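Chintase (Rhizomucor miehei, PDB 5XWF) probably hydrolyses the beta-1,4-glycosidic linkages of chitin as a glycoside hydrolase family 18 chitinase. Local coordinates at residues 187-192 against 252-257; 121-126 against 155-160; 174-179 against 226-231. All blocks are in the same frame, centred on the assembly; numbering follows the deposited sequence.

Contact 1: 187-192 against 252-257; sequences RDKNAG and YVPISQ
K189 and A191 meet I255 and V253 through two backbone hydrogen bonds that straddle N190–P254, a single bridge and a non-hydrogen-bonded antiparallel pair. I255 N donates to K189 O over 3.1 Å, arriving in the carbonyl plane with an N-H...O angle of 159°. A191 N donates to V253 O at 2.8 Å, tilted 30° from that carbonyl's plane. P254 has no amide hydrogen to offer; N190 finds its own backbone partner in G205. The N190 side chain is used at both ends: ND2 donates to T204 O, and OD1 accepts K189 NZ at 3.1 Å. A bend of the lysine chain at chi2 and chi3 brings NZ back to that oxygen, alongside the P254 ring. Q257 NE2 lies near D188 O, but the angle is poor and its hydrogen-bond partner is I186 O; D188 OD2 accepts from G185 N. Next to the bonds, I255 CG2 packs on A191 CB at 3.7 Å, and the Y252 ring approaches A191 O and G192 obliquely. The bridge ties the loop after strand 175-178 to the loop after strand 228-240, the latter consistent with the alpha+beta insertion many family 18 chitinases carry on their TIM barrel.

Contact 2: 121-126 against 155-160; sequences DENDTA and NDENQQ
T125 and E122 face N155 and E157 where the start of helix 124-139 meets the loop after strand 144-149, two beta-alpha connections of a TIM barrel. Both sides are shaped by type I turns, D121 to D124 and D156 to Q159, each accompanied by an Asx turn. The direct polar link is T125 OG1 to N155 O, 2.6 Å long and in the carbonyl plane; chi1 of -61° turns the hydroxyl beside the backbone N, toward N155 O. A water adds a second link: it accepts from T125 N in the first turn of the helix and donates to E122 O and N155 O, so N155 O receives two donors. Packing is thin. The aliphatic stems of the two glutamates touch at E122 CB to E157 CB, 4.2 Å, and E157 CG lies against E122 O. Their carboxylates stay apart, with E122 OE1 and E157 OE1 separated by 6.3 Å. N110 O accepts from N155 ND2, and N110 ND2 donates to D156 O. Within 155-160, D156 OD1 also holds the turn, accepting N158 N at 2.9 Å and Q160 N at 2.8 Å from opposite faces of its carboxylate plane.

Contact 3: 174-179 against 226-231; sequences DAFYIM and EQLVLG
Y177 and V229 lie side by side, pointing the same way, with V229 CB 3.4 Å from Y177 CD1. V229 chi1 of 167° puts CG1 anti to the backbone N, CG2 beside it, and both methyls against the CD1–CE1 side of the ring. M348 of strand 346-350 touches both residues, so this face looks into the barrel; A175 CB extends it, 4.1 Å from V229 CG2. The other face carries F176, I178, L228 and L230. There L228 CD2 touches both F176 CB at 3.8 Å and I178 CD1 at 4.0 Å, and helix 211-221 covers I178 through A214 and V215, and L228 through W218 and I219. Between the faces runs a parallel ladder; the axes of 175-178 and 228-231 approach to 4.7 Å and are turned by 23°. F176 N donates to Q227 O, V229 N to F176 O, I178 N to V229 O at 2.7 Å, and G231 N to I178 O; each of F176, V229 and I178 thus straddles two partners two positions apart. Q227 O also lies at the edge of the F176 ring, in its plane. At the polar end the Q227 stem packs on D174 O, with CG at 3.3 Å, while Q227 NE2 donates to A170 O. D174 OD2 forms a salt bridge with R136 and accepts L145 N. The pair is part of the family 18 TIM barrel's parallel strand wall, between barrel interior and helix 211-221.

Overall arrangement
Contact 3 is the buried core element, its centre about 11 Å from the centre of the chain; the centres of contacts 1 and 2 lie about 22 and 21 Å away, the first partly buried, the second on the surface. Contacts 1 and 3 share a framework: strands 175-178 and 228-240 pair in contact 3, and the loops that follow them meet again in contact 1, so the segments alternate along the chain. Contact 2 precedes both and joins connections after strands 101-105 and 144-149, the latter flanking 175-178. The chemistry follows depth: a regular ladder with apolar faces in the barrel, a single bridge with amide contacts in contact 1, and one hydroxyl bond plus a water in contact 2.

Contact 1: 187-192 against 252-257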
ATOM      1  N   ARG A 187      11.462   1.123  13.312  1.00 22.97           N
ATOM      2  CA  ARG A 187      11.354  -0.216  13.866  1.00 20.42           C
ATOM      3  C   ARG A 187      12.593  -1.012  13.603  1.00 28.00           C
ATOM      4  O   ARG A 187      12.758  -2.104  14.060  1.00 35.63           O
ATOM      5  CB  ARG A 187      10.149  -0.883  13.204  1.00 25.20           C
ATOM      6  CG  ARG A 187      10.308  -1.412  11.767  1.00 26.71           C
ATOM      7  CD  ARG A 187       9.526  -0.726  10.685  1.00 27.51           C
ATOM      8  NE  ARG A 187       8.972   0.508  11.178  1.00 26.19           N
ATOM      9  CZ  ARG A 187       8.282   1.379  10.456  1.00 32.61           C
ATOM     10  NH1 ARG A 187       8.032   1.202   9.193  1.00 27.02           N
ATOM     11  NH2 ARG A 187       7.819   2.445  11.008  1.00 45.26           N
ATOM     12  N   ASP A 188      13.484  -0.418  12.844  1.00 28.49           N
ATOM     13  CA  ASP A 188      14.746  -1.042  12.485  1.00 26.98           C
ATOM     14  C   ASP A 188      15.903  -0.290  13.105  1.00 29.55           C
ATOM     15  O   ASP A 188      15.772   0.880  13.478  1.00 34.31           O
ATOM     16  CB  ASP A 188      14.936  -1.013  10.974  1.00 30.48           C
ATOM     17  CG  ASP A 188      13.858  -1.759  10.236  1.00 27.13           C
ATOM     18  OD1 ASP A 188      14.013  -2.982  10.059  1.00 35.02           O
ATOM     19  OD2 ASP A 188      12.867  -1.122   9.823  1.00 30.89           O
ATOM     20  N   LYS A 189      17.028  -0.939  13.193  1.00 25.20           N
ATOM     21  CA  LYS A 189      18.236  -0.394  13.748  1.00 29.99           C
ATOM     22  C   LYS A 189      18.935   0.548  12.800  1.00 34.47           C
ATOM     23  O   LYS A 189      19.358   1.575  13.195  1.00 26.98           O
ATOM     24  CB  LYS A 189      19.126  -1.569  14.028  1.00 33.91           C
ATOM     25  CG  LYS A 189      20.042  -1.446  15.189  1.00 32.44           C
ATOM     26  CD  LYS A 189      21.444  -1.775  14.733  1.00 52.84           C
ATOM     27  CE  LYS A 189      22.394  -0.611  14.844  1.00 37.59           C
ATOM     28  NZ  LYS A 189      23.630  -0.806  14.078  1.00 36.05           N
ATOM     29  N   ASN A 190      19.046   0.148  11.541  1.00 22.52           N
ATOM     30  CA  ASN A 190      19.716   0.920  10.488  1.00 27.77           C
ATOM     31  C   ASN A 190      18.742   1.480   9.455  1.00 24.60           C
ATOM     32  O   ASN A 190      17.721   0.864   9.170  1.00 27.75           O
ATOM     33  CB  ASN A 190      20.699   0.038   9.718  1.00 28.90           C
ATOM     34  CG  ASN A 190      21.819  -0.498  10.580  1.00 29.69           C
ATOM     35  OD1 ASN A 190      22.390   0.215  11.409  1.00 24.89           O
ATOM     36  ND2 ASN A 190      22.151  -1.771  10.377  1.00 32.84           N
ATOM     37  N   ALA A 191      19.072   2.627   8.869  1.00 25.48           N
ATOM     38  CA  ALA A 191      18.296   3.168   7.755  1.00 18.28           C
ATOM     39  C   ALA A 191      18.090   2.144   6.659  1.00 26.07           C
ATOM     40  O   ALA A 191      18.977   1.357   6.363  1.00 28.06           O
ATOM     41  CB  ALA A 191      18.962   4.415   7.179  1.00 22.69           C
ATOM     42  N   GLY A 192      16.901   2.146   6.069  1.00 26.42           N
ATOM     43  CA  GLY A 192      16.602   1.262   4.962  1.00 19.39           C
ATOM     44  C   GLY A 192      15.690   1.932   3.955  1.00 22.67           C
ATOM     45  O   GLY A 192      15.194   3.040   4.214  1.00 20.34           O
ATOM     46  N   TYR A 252      22.925   2.301   4.532  1.00 22.93           N
ATOM     47  CA  TYR A 252      22.618   1.546   5.749  1.00 19.96           C
ATOM     48  C   TYR A 252      23.330   1.948   7.062  1.00 20.48           C
ATOM     49  O   TYR A 252      23.902   1.104   7.748  1.00 25.31           O
ATOM     50  CB  TYR A 252      22.728   0.045   5.459  1.00 26.19           C
ATOM     51  CG  TYR A 252      21.833  -0.352   4.308  1.00 25.69           C
ATOM     52  CD1 TYR A 252      20.468  -0.592   4.507  1.00 27.17           C
ATOM     53  CD2 TYR A 252      22.332  -0.449   3.020  1.00 18.34           C
ATOM     54  CE1 TYR A 252      19.641  -0.939   3.454  1.00 23.74           C
ATOM     55  CE2 TYR A 252      21.512  -0.794   1.965  1.00 31.87           C
ATOM     56  CZ  TYR A 252      20.170  -1.033   2.186  1.00 23.30           C
ATOM     57  OH  TYR A 252      19.356  -1.372   1.132  1.00 25.61           O
ATOM     58  N   VAL A 253      23.242   3.226   7.426  1.00 27.39           N
ATOM     59  CA  VAL A 253      23.793   3.720   8.697  1.00 26.81           C
ATOM     60  C   VAL A 253      22.760   3.697   9.845  1.00 24.52           C
ATOM     61  O   VAL A 253      21.550   3.807   9.597  1.00 31.23           O
ATOM     62  CB  VAL A 253      24.354   5.150   8.538  1.00 25.78           C
ATOM     63  CG1 VAL A 253      25.444   5.173   7.480  1.00 21.07           C
ATOM     64  CG2 VAL A 253      23.238   6.117   8.183  1.00 27.13           C
ATOM     65  N   PRO A 254      23.230   3.562  11.105  1.00 21.52           N
ATOM     66  CA  PRO A 254      22.309   3.441  12.249  1.00 21.05           C
ATOM     67  C   PRO A 254      21.422   4.678  12.429  1.00 24.33           C
ATOM     68  O   PRO A 254      21.839   5.787  12.058  1.00 31.41           O
ATOM     69  CB  PRO A 254      23.252   3.305  13.448  1.00 23.15           C
ATOM     70  CG  PRO A 254      24.521   2.817  12.881  1.00 30.59           C
ATOM     71  CD  PRO A 254      24.638   3.441  11.523  1.00 16.38           C
ATOM     72  N   ILE A 255      20.224   4.504  12.988  1.00 26.22           N
ATOM     73  CA  ILE A 255      19.319   5.633  13.152  1.00 19.34           C
ATOM     74  C   ILE A 255      18.806   5.755  14.576  1.00 17.92           C
ATOM     75  O   ILE A 255      18.892   4.812  15.363  1.00 26.31           O
ATOM     76  CB  ILE A 255      18.131   5.530  12.208  1.00 22.25           C
ATOM     77  CG1 ILE A 255      17.294   4.313  12.573  1.00 18.35           C
ATOM     78  CG2 ILE A 255      18.609   5.423  10.760  1.00 16.16           C
ATOM     79  CD1 ILE A 255      15.981   4.236  11.834  1.00 18.46           C
ATOM     80  N   SER A 256      18.275   6.932  14.902  1.00 19.13           N
ATOM     81  CA  SER A 256      17.656   7.177  16.200  1.00 30.05           C
ATOM     82  C   SER A 256      16.307   6.470  16.302  1.00 31.69           C
ATOM     83  O   SER A 256      15.593   6.323  15.306  1.00 31.03           O
ATOM     84  CB  SER A 256      17.480   8.679  16.444  1.00 29.56           C
ATOM     85  OG  SER A 256      16.768   8.923  17.645  1.00 36.11           O
ATOM     86  N   GLN A 257      15.960   6.035  17.509  1.00 31.23           N
ATOM     87  CA  GLN A 257      14.697   5.359  17.725  1.00 23.22           C
ATOM     88  C   GLN A 257      13.880   5.994  18.854  1.00 29.28           C
ATOM     89  O   GLN A 257      12.781   5.529  19.158  1.00 37.27           O
ATOM     90  CB  GLN A 257      14.927   3.860  17.948  1.00 17.96           C
ATOM     91  CG  GLN A 257      15.444   3.135  16.703  1.00 25.17           C
ATOM     92  CD  GLN A 257      16.000   1.745  17.004  1.00 34.45           C
ATOM     93  OE1 GLN A 257      16.970   1.601  17.752  1.00 39.68           O
ATOM     94  NE2 GLN A 257      15.392   0.715  16.411  1.00 34.81           N
TER

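Contact 2: 121-126 against 155-160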
ATOM      1  N   ASP A 121      -8.218 -13.034  15.305  1.00 24.11           N
ATOM      2  CA  ASP A 121      -8.663 -14.403  15.539  1.00 24.36           C
ATOM      3  C   ASP A 121      -7.785 -15.391  14.782  1.00 23.97           C
ATOM      4  O   ASP A 121      -7.206 -15.057  13.756  1.00 18.80           O
ATOM      5  CB  ASP A 121     -10.113 -14.567  15.082  1.00 28.84           C
ATOM      6  CG  ASP A 121     -10.781 -15.810  15.650  1.00 38.56           C
ATOM      7  OD1 ASP A 121     -10.552 -16.921  15.109  1.00 19.27           O
ATOM      8  OD2 ASP A 121     -11.553 -15.667  16.629  1.00 37.02           O
ATOM      9  N   GLU A 122      -7.713 -16.615  15.288  1.00 26.88           N
ATOM     10  CA  GLU A 122      -6.950 -17.673  14.654  1.00 29.76           C
ATOM     11  C   GLU A 122      -7.427 -17.979  13.246  1.00 28.28           C
ATOM     12  O   GLU A 122      -6.652 -18.459  12.407  1.00 28.47           O
ATOM     13  CB  GLU A 122      -7.061 -18.952  15.474  1.00 38.60           C
ATOM     14  CG  GLU A 122      -6.643 -18.809  16.905  1.00 32.04           C
ATOM     15  CD  GLU A 122      -6.585 -20.146  17.598  1.00 59.39           C
ATOM     16  OE1 GLU A 122      -6.895 -21.169  16.935  1.00 47.86           O
ATOM     17  OE2 GLU A 122      -6.229 -20.171  18.797  1.00 69.26           O
ATOM     18  N   ASN A 123      -8.710 -17.721  13.003  1.00 26.11           N
ATOM     19  CA  ASN A 123      -9.334 -18.057  11.728  1.00 25.03           C
ATOM     20  C   ASN A 123      -9.522 -16.883  10.764  1.00 26.06           C
ATOM     21  O   ASN A 123     -10.212 -17.019   9.754  1.00 25.83           O
ATOM     22  CB  ASN A 123     -10.663 -18.775  11.966  1.00 26.28           C
ATOM     23  CG  ASN A 123     -10.476 -20.111  12.643  1.00 32.39           C
ATOM     24  OD1 ASN A 123      -9.561 -20.873  12.309  1.00 41.31           O
ATOM     25  ND2 ASN A 123     -11.325 -20.398  13.611  1.00 33.83           N
ATOM     26  N   ASP A 124      -8.904 -15.741  11.070  1.00 21.61           N
ATOM     27  CA  ASP A 124      -9.061 -14.544  10.249  1.00 21.14           C
ATOM     28  C   ASP A 124      -8.797 -14.797   8.757  1.00 23.66           C
ATOM     29  O   ASP A 124      -9.570 -14.376   7.908  1.00 19.34           O
ATOM     30  CB  ASP A 124      -8.178 -13.411  10.772  1.00 19.95           C
ATOM     31  CG  ASP A 124      -8.739 -12.771  12.020  1.00 22.65           C
ATOM     32  OD1 ASP A 124      -9.889 -13.108  12.376  1.00 15.59           O
ATOM     33  OD2 ASP A 124      -8.055 -11.920  12.636  1.00 17.41           O
ATOM     34  N   THR A 125      -7.721 -15.498   8.430  1.00 17.00           N
ATOM     35  CA  THR A 125      -7.446 -15.750   7.020  1.00 21.70           C
ATOM     36  C   THR A 125      -8.498 -16.667   6.405  1.00 19.69           C
ATOM     37  O   THR A 125      -8.970 -16.434   5.287  1.00 23.38           O
ATOM     38  CB  THR A 125      -6.042 -16.347   6.761  1.00 14.47           C
ATOM     39  OG1 THR A 125      -5.021 -15.431   7.208  1.00 11.46           O
ATOM     40  CG2 THR A 125      -5.879 -16.611   5.269  1.00 12.21           C
ATOM     41  N   ALA A 126      -8.865 -17.710   7.139  1.00 24.68           N
ATOM     42  CA  ALA A 126      -9.862 -18.645   6.647  1.00 18.85           C
ATOM     43  C   ALA A 126     -11.197 -17.935   6.388  1.00 25.58           C
ATOM     44  O   ALA A 126     -11.847 -18.173   5.369  1.00 22.44           O
ATOM     45  CB  ALA A 126     -10.029 -19.800   7.614  1.00 20.43           C
ATOM     46  N   ASN A 155      -1.471 -14.227   7.703  1.00 23.68           N
ATOM     47  CA  ASN A 155      -1.113 -15.025   8.866  1.00 23.28           C
ATOM     48  C   ASN A 155      -1.896 -16.325   9.010  1.00 32.49           C
ATOM     49  O   ASN A 155      -3.047 -16.427   8.575  1.00 29.36           O
ATOM     50  CB  ASN A 155      -1.253 -14.188  10.137  1.00 14.62           C
ATOM     51  CG  ASN A 155      -0.066 -13.281  10.362  1.00 32.85           C
ATOM     52  OD1 ASN A 155       0.917 -13.308   9.604  1.00 22.36           O
ATOM     53  ND2 ASN A 155      -0.139 -12.471  11.414  1.00 34.17           N
ATOM     54  N   ASP A 156      -1.258 -17.314   9.625  1.00 31.03           N
ATOM     55  CA  ASP A 156      -1.911 -18.574   9.934  1.00 31.27           C
ATOM     56  C   ASP A 156      -2.470 -18.505  11.345  1.00 28.35           C
ATOM     57  O   ASP A 156      -2.444 -17.440  11.964  1.00 32.97           O
ATOM     58  CB  ASP A 156      -0.931 -19.751   9.773  1.00 32.00           C
ATOM     59  CG  ASP A 156       0.318 -19.622  10.647  1.00 29.72           C
ATOM     60  OD1 ASP A 156       0.363 -18.750  11.542  1.00 30.31           O
ATOM     61  OD2 ASP A 156       1.276 -20.401  10.432  1.00 35.06           O
ATOM     62  N   GLU A 157      -2.933 -19.639  11.870  1.00 39.65           N
ATOM     63  CA  GLU A 157      -3.496 -19.694  13.224  1.00 47.61           C
ATOM     64  C   GLU A 157      -2.504 -19.293  14.322  1.00 30.95           C
ATOM     65  O   GLU A 157      -2.875 -19.204  15.494  1.00 41.72           O
ATOM     66  CB  GLU A 157      -4.058 -21.086  13.532  1.00 51.13           C
ATOM     67  CG  GLU A 157      -5.264 -21.491  12.698  1.00 42.73           C
ATOM     68  CD  GLU A 157      -4.882 -22.363  11.520  1.00 69.47           C
ATOM     69  OE1 GLU A 157      -5.725 -23.199  11.110  1.00 57.02           O
ATOM     70  OE2 GLU A 157      -3.739 -22.212  11.013  1.00 44.27           O
ATOM     71  N   ASN A 158      -1.255 -19.046  13.936  1.00 29.25           N
ATOM     72  CA  ASN A 158      -0.186 -18.737  14.881  1.00 33.27           C
ATOM     73  C   ASN A 158       0.418 -17.361  14.676  1.00 32.90           C
ATOM     74  O   ASN A 158       1.432 -17.030  15.304  1.00 44.97           O
ATOM     75  CB  ASN A 158       0.924 -19.783  14.777  1.00 34.09           C
ATOM     76  CG  ASN A 158       0.519 -21.117  15.351  1.00 47.35           C
ATOM     77  OD1 ASN A 158      -0.262 -21.182  16.314  1.00 40.90           O
ATOM     78  ND2 ASN A 158       1.046 -22.198  14.770  1.00 45.09           N
ATOM     79  N   GLN A 159      -0.203 -16.574  13.799  1.00 27.46           N
ATOM     80  CA  GLN A 159       0.306 -15.257  13.405  1.00 28.85           C
ATOM     81  C   GLN A 159       1.685 -15.347  12.719  1.00 25.78           C
ATOM     82  O   GLN A 159       2.541 -14.476  12.891  1.00 25.43           O
ATOM     83  CB  GLN A 159       0.328 -14.279  14.591  1.00 19.28           C
ATOM     84  CG  GLN A 159      -1.003 -14.157  15.319  1.00 39.84           C
ATOM     85  CD  GLN A 159      -0.939 -13.258  16.547  1.00 45.43           C
ATOM     86  OE1 GLN A 159       0.117 -13.108  17.162  1.00 37.14           O
ATOM     87  NE2 GLN A 159      -2.076 -12.652  16.903  1.00 32.16           N
ATOM     88  N   GLN A 160       1.890 -16.417  11.951  1.00 36.66           N
ATOM     89  CA  GLN A 160       3.059 -16.548  11.083  1.00 32.47           C
ATOM     90  C   GLN A 160       2.531 -16.532   9.667  1.00 25.64           C
ATOM     91  O   GLN A 160       1.472 -17.097   9.415  1.00 19.04           O
ATOM     92  CB  GLN A 160       3.787 -17.873  11.326  1.00 26.02           C
ATOM     93  CG  GLN A 160       4.192 -18.123  12.768  1.00 33.78           C
ATOM     94  CD  GLN A 160       5.103 -17.050  13.314  1.00 47.12           C
ATOM     95  OE1 GLN A 160       6.020 -16.586  12.625  1.00 41.23           O
ATOM     96  NE2 GLN A 160       4.850 -16.636  14.557  1.00 42.11           N
TER
HETATM   97  O   HOH W   1      -5.591 -16.615  10.558  1.00 28.87           O

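Contact 3: 174-179 against 226-231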
ATOM      1  N   ASP A 174      -9.220 -11.963  -8.015  1.00 11.46           N
ATOM      2  CA  ASP A 174      -8.599 -11.631  -9.292  1.00 18.97           C
ATOM      3  C   ASP A 174      -7.134 -11.201  -9.152  1.00 18.13           C
ATOM      4  O   ASP A 174      -6.260 -11.702  -9.848  1.00 16.90           O
ATOM      5  CB  ASP A 174      -9.405 -10.541  -9.995  1.00 11.11           C
ATOM      6  CG  ASP A 174     -10.725 -11.055 -10.538  1.00 26.96           C
ATOM      7  OD1 ASP A 174     -10.690 -12.006 -11.348  1.00 32.02           O
ATOM      8  OD2 ASP A 174     -11.794 -10.520 -10.152  1.00 19.87           O
ATOM      9  N   ALA A 175      -6.867 -10.268  -8.254  1.00 11.05           N
ATOM     10  CA  ALA A 175      -5.518  -9.755  -8.113  1.00 15.73           C
ATOM     11  C   ALA A 175      -5.164  -9.445  -6.659  1.00 23.98           C
ATOM     12  O   ALA A 175      -6.020  -9.023  -5.872  1.00 21.65           O
ATOM     13  CB  ALA A 175      -5.332  -8.527  -8.985  1.00 26.10           C
ATOM     14  N   PHE A 176      -3.896  -9.664  -6.314  1.00 26.02           N
ATOM     15  CA  PHE A 176      -3.396  -9.382  -4.973  1.00 20.26           C
ATOM     16  C   PHE A 176      -2.441  -8.211  -5.060  1.00 15.39           C
ATOM     17  O   PHE A 176      -1.366  -8.333  -5.625  1.00 25.68           O
ATOM     18  CB  PHE A 176      -2.681 -10.603  -4.395  1.00 16.55           C
ATOM     19  CG  PHE A 176      -3.570 -11.810  -4.211  1.00 15.05           C
ATOM     20  CD1 PHE A 176      -4.069 -12.512  -5.309  1.00 16.31           C
ATOM     21  CD2 PHE A 176      -3.883 -12.269  -2.944  1.00 16.78           C
ATOM     22  CE1 PHE A 176      -4.893 -13.633  -5.145  1.00 14.49           C
ATOM     23  CE2 PHE A 176      -4.713 -13.395  -2.772  1.00 18.11           C
ATOM     24  CZ  PHE A 176      -5.207 -14.071  -3.878  1.00 13.84           C
ATOM     25  N   TYR A 177      -2.848  -7.062  -4.530  1.00 23.19           N
ATOM     26  CA  TYR A 177      -2.008  -5.870  -4.584  1.00 18.33           C
ATOM     27  C   TYR A 177      -1.052  -5.904  -3.412  1.00 13.62           C
ATOM     28  O   TYR A 177      -1.448  -5.668  -2.274  1.00 14.88           O
ATOM     29  CB  TYR A 177      -2.837  -4.577  -4.526  1.00 21.94           C
ATOM     30  CG  TYR A 177      -3.813  -4.366  -5.672  1.00 17.75           C
ATOM     31  CD1 TYR A 177      -3.800  -5.190  -6.791  1.00 22.72           C
ATOM     32  CD2 TYR A 177      -4.747  -3.340  -5.630  1.00 21.85           C
ATOM     33  CE1 TYR A 177      -4.691  -5.007  -7.827  1.00 19.32           C
ATOM     34  CE2 TYR A 177      -5.645  -3.145  -6.669  1.00 13.18           C
ATOM     35  CZ  TYR A 177      -5.611  -3.986  -7.762  1.00 14.83           C
ATOM     36  OH  TYR A 177      -6.496  -3.804  -8.797  1.00 27.01           O
ATOM     37  N   ILE A 178       0.208  -6.206  -3.701  1.00 13.30           N
ATOM     38  CA  ILE A 178       1.243  -6.253  -2.686  1.00 12.92           C
ATOM     39  C   ILE A 178       1.636  -4.836  -2.267  1.00 15.48           C
ATOM     40  O   ILE A 178       2.154  -4.063  -3.064  1.00 20.83           O
ATOM     41  CB  ILE A 178       2.470  -7.026  -3.200  1.00 20.86           C
ATOM     42  CG1 ILE A 178       2.054  -8.437  -3.627  1.00 28.72           C
ATOM     43  CG2 ILE A 178       3.582  -7.077  -2.141  1.00 17.65           C
ATOM     44  CD1 ILE A 178       3.159  -9.219  -4.314  1.00 19.27           C
HETATM   45  N   MSE A 179       1.437  -4.490  -1.007  1.00 15.98           N
HETATM   46  CA  MSE A 179       1.781  -3.186  -0.507  1.00 16.92           C
HETATM   47  C   MSE A 179       3.223  -3.129  -0.159  1.00 23.44           C
HETATM   48  O   MSE A 179       3.638  -3.100   0.959  1.00 18.87           O
HETATM   49  CB  MSE A 179       0.962  -2.898   0.700  1.00 14.00           C
HETATM   50  CG  MSE A 179      -0.522  -2.932   0.436  1.00 19.22           C
HETATM   51 SE   MSE A 179      -1.593  -2.287   1.898  1.00 43.91          SE
HETATM   52  CE  MSE A 179      -0.730  -0.695   2.552  1.00 33.66           C
ATOM     53  N   GLU A 226       0.856 -13.853 -12.369  1.00 13.91           N
ATOM     54  CA  GLU A 226      -0.072 -13.036 -13.108  1.00 15.11           C
ATOM     55  C   GLU A 226      -1.156 -12.460 -12.310  1.00 30.65           C
ATOM     56  O   GLU A 226      -1.735 -11.506 -12.703  1.00 21.34           O
ATOM     57  CB  GLU A 226      -0.624 -13.722 -14.343  1.00 19.64           C
ATOM     58  CG  GLU A 226      -1.095 -15.124 -14.131  1.00 27.19           C
ATOM     59  CD  GLU A 226       0.015 -16.113 -14.123  1.00 36.64           C
ATOM     60  OE1 GLU A 226       0.887 -16.011 -13.333  1.00 26.61           O
ATOM     61  OE2 GLU A 226      -0.012 -17.010 -14.912  1.00 50.31           O
ATOM     62  N   GLN A 227      -1.424 -13.026 -11.169  1.00 23.29           N
ATOM     63  CA  GLN A 227      -2.416 -12.461 -10.249  1.00 19.36           C
ATOM     64  C   GLN A 227      -1.773 -11.602  -9.170  1.00 19.50           C
ATOM     65  O   GLN A 227      -2.429 -11.193  -8.213  1.00 16.10           O
ATOM     66  CB  GLN A 227      -3.288 -13.553  -9.623  1.00 13.89           C
ATOM     67  CG  GLN A 227      -4.223 -14.227 -10.628  1.00 14.90           C
ATOM     68  CD  GLN A 227      -4.882 -15.454 -10.068  1.00 18.84           C
ATOM     69  OE1 GLN A 227      -4.724 -16.551 -10.596  1.00 30.88           O
ATOM     70  NE2 GLN A 227      -5.628 -15.283  -8.990  1.00 27.84           N
ATOM     71  N   LEU A 228      -0.488 -11.320  -9.329  1.00 19.13           N
ATOM     72  CA  LEU A 228       0.202 -10.475  -8.364  1.00 14.51           C
ATOM     73  C   LEU A 228       0.451  -9.093  -8.950  1.00 21.28           C
ATOM     74  O   LEU A 228       0.722  -8.943 -10.151  1.00 18.45           O
ATOM     75  CB  LEU A 228       1.500 -11.116  -7.874  1.00 18.78           C
ATOM     76  CG  LEU A 228       1.382 -12.323  -6.941  1.00 13.32           C
ATOM     77  CD1 LEU A 228       2.768 -12.901  -6.594  1.00 15.92           C
ATOM     78  CD2 LEU A 228       0.603 -11.956  -5.673  1.00 17.96           C
ATOM     79  N   VAL A 229       0.313  -8.090  -8.086  1.00 22.33           N
ATOM     80  CA  VAL A 229       0.431  -6.690  -8.472  1.00 21.27           C
ATOM     81  C   VAL A 229       1.351  -6.001  -7.484  1.00 17.49           C
ATOM     82  O   VAL A 229       1.116  -6.018  -6.274  1.00 20.58           O
ATOM     83  CB  VAL A 229      -0.941  -5.967  -8.501  1.00 22.80           C
ATOM     84  CG1 VAL A 229      -0.766  -4.454  -8.602  1.00 12.86           C
ATOM     85  CG2 VAL A 229      -1.797  -6.481  -9.649  1.00 17.83           C
ATOM     86  N   LEU A 230       2.410  -5.414  -8.022  1.00 17.77           N
ATOM     87  CA  LEU A 230       3.408  -4.721  -7.228  1.00 25.54           C
ATOM     88  C   LEU A 230       2.896  -3.331  -6.890  1.00 14.23           C
ATOM     89  O   LEU A 230       2.640  -2.528  -7.786  1.00 21.95           O
ATOM     90  CB  LEU A 230       4.721  -4.622  -8.013  1.00 17.38           C
ATOM     91  CG  LEU A 230       5.969  -4.138  -7.270  1.00 15.97           C
ATOM     92  CD1 LEU A 230       6.248  -5.003  -6.069  1.00 16.89           C
ATOM     93  CD2 LEU A 230       7.162  -4.118  -8.211  1.00 20.08           C
ATOM     94  N   GLY A 231       2.725  -3.062  -5.600  1.00 20.60           N
ATOM     95  CA  GLY A 231       2.403  -1.726  -5.136  1.00 22.18           C
ATOM     96  C   GLY A 231       3.650  -0.858  -5.078  1.00 26.04           C
ATOM     97  O   GLY A 231       4.724  -1.324  -4.688  1.00 24.47           O
TER